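Glutathione S-transferase (Gordonia bronchialis, PDB 4PTS) probably acts as a glutathione transferase with a catalytic cysteine, as in Omega-like members of the superfamily. Local coordinates at residues G81-K86 against Y288-S293. Residues are numbered along the deposited sequence; the frame is centred on the assembly and turned at random.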
loop_
_atom_site.group_PDB
_atom_site.type_symbol
_atom_site.label_atom_id
_atom_site.label_comp_id
_atom_site.label_asym_id
_atom_site.label_seq_id
_atom_site.Cartn_x
_atom_site.Cartn_y
_atom_site.Cartn_z
ATOM N N GLY B 81 14.926 8.864 18.462
ATOM C CA GLY B 81 15.042 8.013 17.312
ATOM C C GLY B 81 13.767 7.214 17.098
ATOM O O GLY B 81 13.020 6.921 18.061
ATOM N N PRO B 82 13.542 6.806 15.837
ATOM C CA PRO B 82 12.344 6.099 15.401
ATOM C C PRO B 82 12.193 4.703 15.977
ATOM O O PRO B 82 11.083 4.216 16.061
ATOM C CB PRO B 82 12.518 6.017 13.887
ATOM C CG PRO B 82 13.999 6.034 13.674
ATOM C CD PRO B 82 14.574 6.863 14.781
ATOM N N THR B 83 13.279 4.062 16.376
ATOM C CA THR B 83 13.202 2.676 16.823
ATOM C C THR B 83 13.498 2.542 18.298
ATOM O O THR B 83 14.218 3.353 18.880
ATOM C CB THR B 83 14.225 1.797 16.107
ATOM O OG1 THR B 83 15.499 2.450 16.132
ATOM C CG2 THR B 83 13.813 1.577 14.674
ATOM N N HIS B 84 12.968 1.493 18.894
ATOM C CA HIS B 84 13.167 1.258 20.297
ATOM C C HIS B 84 12.567 -0.073 20.697
ATOM O O HIS B 84 11.782 -0.633 19.953
ATOM C CB HIS B 84 12.545 2.399 21.125
ATOM C CG HIS B 84 11.162 2.822 20.697
ATOM N ND1 HIS B 84 10.016 2.161 21.093
ATOM C CD2 HIS B 84 10.742 3.886 19.971
ATOM C CE1 HIS B 84 8.957 2.779 20.602
ATOM N NE2 HIS B 84 9.370 3.830 19.918
ATOM N N ASP B 85 12.911 -0.570 21.883
ATOM C CA ASP B 85 12.328 -1.832 22.375
ATOM C C ASP B 85 11.028 -1.570 23.173
ATOM O O ASP B 85 10.386 -0.527 23.021
ATOM C CB ASP B 85 13.377 -2.673 23.144
ATOM C CG ASP B 85 13.768 -2.071 24.523
ATOM O OD1 ASP B 85 12.975 -1.290 25.118
ATOM O OD2 ASP B 85 14.877 -2.404 25.026
ATOM N N LYS B 86 10.668 -2.532 24.022
ATOM C CA LYS B 86 9.486 -2.459 24.898
ATOM C C LYS B 86 9.456 -1.260 25.842
ATOM O O LYS B 86 8.389 -0.966 26.391
ATOM C CB LYS B 86 9.356 -3.738 25.750
ATOM N N TYR B 288 7.332 3.026 11.902
ATOM C CA TYR B 288 6.183 2.192 11.763
ATOM C C TYR B 288 6.563 0.787 11.330
ATOM O O TYR B 288 6.116 -0.192 11.914
ATOM C CB TYR B 288 5.219 2.820 10.770
ATOM C CG TYR B 288 4.462 3.964 11.367
ATOM C CD1 TYR B 288 4.944 5.243 11.299
ATOM C CD2 TYR B 288 3.260 3.750 12.015
ATOM C CE1 TYR B 288 4.249 6.296 11.846
ATOM C CE2 TYR B 288 2.547 4.795 12.570
ATOM C CZ TYR B 288 3.045 6.070 12.475
ATOM O OH TYR B 288 2.357 7.122 13.025
ATOM N N TYR B 289 7.384 0.688 10.295
ATOM C CA TYR B 289 7.647 -0.601 9.663
ATOM C C TYR B 289 8.572 -1.450 10.519
ATOM O O TYR B 289 8.486 -2.663 10.502
ATOM C CB TYR B 289 8.207 -0.420 8.239
ATOM C CG TYR B 289 7.152 -0.044 7.214
ATOM C CD1 TYR B 289 6.334 -0.995 6.645
ATOM C CD2 TYR B 289 6.976 1.272 6.827
ATOM C CE1 TYR B 289 5.360 -0.643 5.722
ATOM C CE2 TYR B 289 6.010 1.630 5.900
ATOM C CZ TYR B 289 5.192 0.674 5.339
ATOM O OH TYR B 289 4.213 1.052 4.399
ATOM N N ILE B 290 9.457 -0.835 11.280
ATOM C CA ILE B 290 10.340 -1.629 12.114
ATOM C C ILE B 290 9.742 -1.877 13.501
ATOM O O ILE B 290 9.847 -2.978 14.011
ATOM C CB ILE B 290 11.740 -1.010 12.213
ATOM C CG1 ILE B 290 12.440 -1.084 10.851
ATOM C CG2 ILE B 290 12.562 -1.727 13.251
ATOM C CD1 ILE B 290 13.590 -0.116 10.694
ATOM N N VAL B 291 9.116 -0.891 14.121
ATOM C CA VAL B 291 8.677 -1.121 15.489
ATOM C C VAL B 291 7.489 -2.069 15.545
ATOM O O VAL B 291 7.427 -2.907 16.431
ATOM C CB VAL B 291 8.386 0.200 16.249
ATOM C CG1 VAL B 291 7.695 -0.058 17.587
ATOM C CG2 VAL B 291 9.684 0.968 16.490
ATOM N N HIS B 292 6.552 -1.937 14.612
ATOM C CA HIS B 292 5.336 -2.760 14.592
ATOM C C HIS B 292 5.538 -4.138 13.978
ATOM O O HIS B 292 4.973 -4.451 12.937
ATOM C CB HIS B 292 4.253 -2.045 13.821
ATOM C CG HIS B 292 3.842 -0.749 14.433
ATOM N ND1 HIS B 292 3.420 0.333 13.688
ATOM C CD2 HIS B 292 3.754 -0.375 15.728
ATOM C CE1 HIS B 292 3.096 1.322 14.499
ATOM N NE2 HIS B 292 3.297 0.921 15.743
ATOM N N SER B 293 6.341 -4.957 14.655
ATOM C CA SER B 293 6.745 -6.282 14.184
ATOM C C SER B 293 5.575 -7.259 14.181
ATOM O O SER B 293 5.578 -8.248 13.438
ATOM C CB SER B 293 7.856 -6.807 15.092
ATOM O OG SER B 293 7.372 -6.903 16.428
#
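One valine methyl, CG2 of V291, meets the backbone of three successive loop residues, and no hydrogen bond joins the two segments. It lies 3.6 Å from P82 O and 3.9 Å from T83 CA. H84 N is slightly farther, at 4.1 Å from the same V291 CG2. This methyl also sits over one face of the H84 ring. With V291 CG1 anti to the backbone N (chi1 170°), that branch comes within 4.3 Å of H84 CE1, and CG2, beside the N, faces the loop backbone. A weak hydrogen bond from H84 ND1 to D85 O, 3.3 Å and nearly straight at 169°, may help hold the ring.

Beside the valine, T83 CG2 touches I290 CG2 at 3.8 Å, and the two side chains cross at a slant. P82 O accepts a hydrogen bond from the H287 side chain, a polar tie next to the apolar contact. The H84 ring also meets W89, a predicted glutathione-binding residue, and its side chain is about 8 Å from that of C56, the predicted nucleophile. Y288, whose OH is hydrogen-bonded to the OH of Y187 and of Y245, is predicted to lower the pKa of that cysteine. The contact therefore borders the probable active-site cleft without forming its centre. It bridges the two domains of the GST fold. The loop follows strand 76-80, an outermost strand of the four-stranded sheet in the thioredoxin-like N-terminal domain, and it meets the last turn of helix 281-291 in the helical C-terminal domain.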